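Local coordinates for putative uncharacterized protein (Wolbachia pipientis, PDB 3F4S) that probably acts as a DsbA-like thiol-disulfide oxidoreductase of the thioredoxin fold, introducing disulfide bonds into other proteins, at residues A[167-178]-A[191-202]. The protein carries 1 engineered substitution. Residues are numbered along the deposited sequence; the frame is centred on the assembly and turned at random. Where two conformers were deposited one is given.
Sequences LGITAVPIFFIK and VKHGGYKELKYF. Engineered in segment 167-178: Val172 (natural residue Thr).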
loop_
_atom_site.group_PDB
_atom_site.type_symbol
_atom_site.label_atom_id
_atom_site.label_comp_id
_atom_site.label_asym_id
_atom_site.label_seq_id
_atom_site.Cartn_x
_atom_site.Cartn_y
_atom_site.Cartn_z
ATOM N N LEU A 167 7.815 -13.807 -1.407
ATOM C CA LEU A 167 8.299 -12.923 -0.356
ATOM C C LEU A 167 8.025 -13.457 1.048
ATOM O O LEU A 167 8.444 -12.856 2.035
ATOM C CB LEU A 167 7.718 -11.517 -0.528
ATOM C CG LEU A 167 8.065 -10.814 -1.840
ATOM C CD1 LEU A 167 7.259 -9.531 -2.002
ATOM C CD2 LEU A 167 9.553 -10.536 -1.906
ATOM N N GLY A 168 7.324 -14.583 1.134
ATOM C CA GLY A 168 7.061 -15.227 2.410
ATOM C C GLY A 168 6.151 -14.453 3.348
ATOM O O GLY A 168 6.277 -14.549 4.571
ATOM N N ILE A 169 5.219 -13.692 2.787
ATOM C CA ILE A 169 4.328 -12.886 3.613
ATOM C C ILE A 169 3.231 -13.725 4.267
ATOM O O ILE A 169 2.482 -14.432 3.591
ATOM C CB ILE A 169 3.704 -11.726 2.816
ATOM C CG1 ILE A 169 4.809 -10.852 2.223
ATOM C CG2 ILE A 169 2.783 -10.900 3.707
ATOM C CD1 ILE A 169 4.295 -9.618 1.522
ATOM N N THR A 170 3.150 -13.647 5.591
ATOM C CA THR A 170 2.082 -14.316 6.325
ATOM C C THR A 170 1.210 -13.290 7.035
ATOM O O THR A 170 -0.007 -13.251 6.839
ATOM C CB THR A 170 2.636 -15.337 7.334
ATOM O OG1 THR A 170 3.461 -14.666 8.292
ATOM C CG2 THR A 170 3.468 -16.395 6.614
ATOM N N ALA A 171 1.839 -12.446 7.846
ATOM C CA ALA A 171 1.121 -11.406 8.568
ATOM C C ALA A 171 1.358 -10.038 7.943
ATOM O O ALA A 171 2.369 -9.811 7.286
ATOM C CB ALA A 171 1.542 -11.389 10.022
ATOM N N VAL A 172 0.414 -9.127 8.152
ATOM C CA VAL A 172 0.542 -7.769 7.649
ATOM C C VAL A 172 0.435 -6.786 8.814
ATOM O O VAL A 172 -0.135 -7.118 9.858
ATOM C CB VAL A 172 -0.518 -7.467 6.555
ATOM C CG1 VAL A 172 -0.059 -8.019 5.213
ATOM C CG2 VAL A 172 -1.882 -8.043 6.944
ATOM N N PRO A 173 0.991 -5.580 8.647
ATOM C CA PRO A 173 1.634 -5.123 7.406
ATOM C C PRO A 173 3.092 -5.567 7.259
ATOM O O PRO A 173 3.754 -5.946 8.227
ATOM C CB PRO A 173 1.578 -3.610 7.547
ATOM C CG PRO A 173 1.713 -3.386 9.033
ATOM C CD PRO A 173 1.044 -4.554 9.706
ATOM N N ILE A 174 3.587 -5.504 6.030
ATOM C CA ILE A 174 4.992 -5.737 5.748
ATOM C C ILE A 174 5.496 -4.587 4.884
ATOM O O ILE A 174 4.791 -4.125 3.972
ATOM C CB ILE A 174 5.203 -7.063 4.998
ATOM C CG1 ILE A 174 4.897 -8.254 5.909
ATOM C CG2 ILE A 174 6.626 -7.153 4.468
ATOM C CD1 ILE A 174 5.958 -8.508 6.957
ATOM N N PHE A 175 6.714 -4.133 5.167
ATOM C CA PHE A 175 7.341 -3.050 4.417
ATOM C C PHE A 175 8.689 -3.484 3.888
ATOM O O PHE A 175 9.475 -4.109 4.598
ATOM C CB PHE A 175 7.559 -1.830 5.318
ATOM C CG PHE A 175 6.316 -1.345 5.995
ATOM C CD1 PHE A 175 5.551 -0.336 5.430
ATOM C CD2 PHE A 175 5.911 -1.893 7.203
ATOM C CE1 PHE A 175 4.400 0.110 6.051
ATOM C CE2 PHE A 175 4.758 -1.448 7.830
ATOM C CZ PHE A 175 4.003 -0.445 7.250
ATOM N N PHE A 176 8.959 -3.142 2.638
ATOM C CA PHE A 176 10.286 -3.328 2.081
ATOM C C PHE A 176 10.826 -1.948 1.766
ATOM O O PHE A 176 10.205 -1.186 1.024
ATOM C CB PHE A 176 10.237 -4.205 0.831
ATOM C CG PHE A 176 9.736 -5.597 1.092
ATOM C CD1 PHE A 176 10.602 -6.595 1.517
ATOM C CD2 PHE A 176 8.395 -5.905 0.926
ATOM C CE1 PHE A 176 10.141 -7.873 1.763
ATOM C CE2 PHE A 176 7.925 -7.182 1.170
ATOM C CZ PHE A 176 8.800 -8.168 1.594
ATOM N N ILE A 177 11.973 -1.625 2.354
ATOM C CA ILE A 177 12.589 -0.318 2.176
ATOM C C ILE A 177 14.016 -0.490 1.663
ATOM O O ILE A 177 14.849 -1.125 2.309
ATOM C CB ILE A 177 12.593 0.489 3.487
ATOM C CG1 ILE A 177 11.190 0.522 4.100
ATOM C CG2 ILE A 177 13.120 1.906 3.235
ATOM C CD1 ILE A 177 11.149 1.085 5.506
ATOM N N LYS A 178 14.290 0.076 0.493
ATOM C CA LYS A 178 15.549 -0.175 -0.187
ATOM C C LYS A 178 15.880 0.979 -1.122
ATOM O O LYS A 178 15.056 1.868 -1.348
ATOM C CB LYS A 178 15.467 -1.484 -0.985
ATOM C CG LYS A 178 14.436 -1.451 -2.105
ATOM C CD LYS A 178 14.216 -2.823 -2.740
ATOM C CE LYS A 178 15.500 -3.375 -3.341
ATOM N NZ LYS A 178 16.097 -2.473 -4.368
ATOM N N VAL A 191 15.803 -6.276 3.810
ATOM C CA VAL A 191 15.184 -4.962 3.694
ATOM C C VAL A 191 13.728 -4.988 4.143
ATOM O O VAL A 191 12.951 -4.091 3.818
ATOM C CB VAL A 191 15.281 -4.413 2.260
ATOM C CG1 VAL A 191 16.741 -4.170 1.897
ATOM C CG2 VAL A 191 14.617 -5.363 1.269
ATOM N N LYS A 192 13.386 -6.015 4.914
ATOM C CA LYS A 192 12.014 -6.269 5.329
ATOM C C LYS A 192 11.737 -5.756 6.739
ATOM O O LYS A 192 12.573 -5.878 7.640
ATOM C CB LYS A 192 11.730 -7.771 5.256
ATOM C CG LYS A 192 10.376 -8.194 5.805
ATOM C CD LYS A 192 10.203 -9.710 5.735
ATOM C CE LYS A 192 10.164 -10.193 4.291
ATOM N NZ LYS A 192 9.629 -11.578 4.181
ATOM N N HIS A 193 10.551 -5.188 6.928
ATOM C CA HIS A 193 10.121 -4.713 8.238
ATOM C C HIS A 193 8.676 -5.115 8.450
ATOM O O HIS A 193 7.831 -4.882 7.589
ATOM C CB HIS A 193 10.266 -3.193 8.324
ATOM C CG HIS A 193 11.605 -2.703 7.881
ATOM N ND1 HIS A 193 12.636 -2.462 8.763
ATOM C CD2 HIS A 193 12.100 -2.455 6.646
ATOM C CE1 HIS A 193 13.703 -2.066 8.090
ATOM N NE2 HIS A 193 13.404 -2.052 6.805
ATOM N N GLY A 194 8.382 -5.726 9.589
ATOM C CA GLY A 194 7.040 -6.229 9.814
ATOM C C GLY A 194 6.332 -5.642 11.015
ATOM O O GLY A 194 6.947 -5.352 12.045
ATOM N N GLY A 195 5.024 -5.475 10.885
ATOM C CA GLY A 195 4.199 -5.025 11.992
ATOM C C GLY A 195 4.147 -3.517 12.171
ATOM O O GLY A 195 4.642 -2.745 11.343
ATOM N N TYR A 196 3.532 -3.105 13.271
ATOM C CA TYR A 196 3.424 -1.696 13.621
ATOM C C TYR A 196 4.759 -1.138 14.090
ATOM O O TYR A 196 5.351 -1.651 15.041
ATOM C CB TYR A 196 2.401 -1.525 14.734
ATOM C CG TYR A 196 2.111 -0.085 15.069
ATOM C CD1 TYR A 196 0.990 0.547 14.548
ATOM C CD2 TYR A 196 2.956 0.646 15.905
ATOM C CE1 TYR A 196 0.707 1.862 14.844
ATOM C CE2 TYR A 196 2.688 1.975 16.205
ATOM C CZ TYR A 196 1.564 2.577 15.669
ATOM O OH TYR A 196 1.283 3.885 15.969
ATOM N N LYS A 197 5.223 -0.079 13.432
ATOM C CA LYS A 197 6.450 0.600 13.835
ATOM C C LYS A 197 6.162 2.072 14.079
ATOM O O LYS A 197 5.407 2.689 13.326
ATOM C CB LYS A 197 7.514 0.488 12.748
ATOM C CG LYS A 197 7.820 -0.926 12.287
ATOM C CD LYS A 197 8.485 -1.750 13.368
ATOM C CE LYS A 197 9.003 -3.053 12.774
ATOM N NZ LYS A 197 9.272 -4.069 13.814
ATOM N N GLU A 198 6.756 2.636 15.127
ATOM C CA GLU A 198 6.580 4.056 15.418
ATOM C C GLU A 198 7.367 4.880 14.411
ATOM O O GLU A 198 8.247 4.364 13.710
ATOM C CB GLU A 198 7.062 4.389 16.830
ATOM C CG GLU A 198 8.560 4.187 17.012
ATOM C CD GLU A 198 9.043 4.530 18.407
ATOM O OE1 GLU A 198 8.202 4.765 19.301
ATOM O OE2 GLU A 198 10.270 4.556 18.611
ATOM N N LEU A 199 7.061 6.169 14.350
ATOM C CA LEU A 199 7.725 7.056 13.405
ATOM C C LEU A 199 9.255 6.979 13.490
ATOM O O LEU A 199 9.933 6.858 12.468
ATOM C CB LEU A 199 7.248 8.498 13.598
ATOM C CG LEU A 199 7.814 9.541 12.636
ATOM C CD1 LEU A 199 7.501 9.190 11.190
ATOM C CD2 LEU A 199 7.260 10.908 12.986
ATOM N N LYS A 200 9.800 7.034 14.702
ATOM C CA LYS A 200 11.256 7.078 14.869
ATOM C C LYS A 200 11.948 5.843 14.281
ATOM O O LYS A 200 13.081 5.925 13.795
ATOM C CB LYS A 200 11.635 7.260 16.345
ATOM C CG LYS A 200 13.119 7.494 16.572
ATOM N N TYR A 201 11.274 4.699 14.327
ATOM C CA TYR A 201 11.819 3.489 13.713
ATOM C C TYR A 201 12.026 3.705 12.217
ATOM O O TYR A 201 13.097 3.422 11.675
ATOM C CB TYR A 201 10.893 2.294 13.943
ATOM C CG TYR A 201 11.352 1.025 13.253
ATOM C CD1 TYR A 201 12.155 0.104 13.916
ATOM C CD2 TYR A 201 10.992 0.752 11.939
ATOM C CE1 TYR A 201 12.575 -1.056 13.297
ATOM C CE2 TYR A 201 11.405 -0.408 11.310
ATOM C CZ TYR A 201 12.203 -1.308 11.992
ATOM O OH TYR A 201 12.620 -2.473 11.382
ATOM N N PHE A 202 10.996 4.212 11.546
ATOM C CA PHE A 202 11.093 4.474 10.113
ATOM C C PHE A 202 12.042 5.625 9.757
ATOM O O PHE A 202 12.759 5.551 8.751
ATOM C CB PHE A 202 9.710 4.714 9.505
ATOM C CG PHE A 202 8.924 3.455 9.287
ATOM C CD1 PHE A 202 9.309 2.544 8.316
ATOM C CD2 PHE A 202 7.806 3.177 10.053
ATOM C CE1 PHE A 202 8.587 1.378 8.109
ATOM C CE2 PHE A 202 7.081 2.017 9.852
ATOM C CZ PHE A 202 7.469 1.117 8.878
HETATM O O HOH W 1 7.412 -11.787 5.977
HETATM O O HOH W 2 15.394 -1.701 4.832
#
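The antiparallel hairpin that forms one edge of the thioredoxin-fold sheet pairs Phe175 with His193 as its hydrogen-bonded pair: Phe175 N reaches His193 O at 2.8 Å, and His193 N returns to Phe175 O. Ile177 N to Val191 O extends the pairing one way; at the other end Gly195, just past the edge strand, holds Pro173 O through its N, 3.0 Å away and almost straight at 177°. Strand 192-194 lies at the sheet margin, while 174-178 is also bonded to strand 41-47. Pro173 follows a cis peptide bond and its side chain touches Cys54 of the Cys51-Cys54 disulfide, as expected of the cis-proline loop of thioredoxin-like oxidoreductases; the engineered Val172 precedes it.

On the face carrying Phe175 and His193, helix 199-216 packs against the sheet through Phe202, whose CZ stands over the centre of the Phe175 ring in a T-shaped stack, centroids 5.0 Å apart; Phe57 also meets both rings. Ile177 CD1 lies 3.7 Å from Phe202 CD1, at the edge of that ring, and beside His193 CD2. The imidazole is held at both nitrogens, His193 ND1 by Tyr201 OH at 2.6 Å and NE2 by a water that donates to Ile177 O. On the face carrying Ile174, Phe176 and Lys192, Lys192 runs alongside Phe176, its CE 3.4 Å from Phe176 CE1. With CG anti to the backbone N (chi1 174°) and a bend at chi3, the chain brings Lys192 NZ to Leu167 O, 2.8 Å away. Lys192 NZ also donates to a second water, which in turn makes a weak bond to Gly168 O.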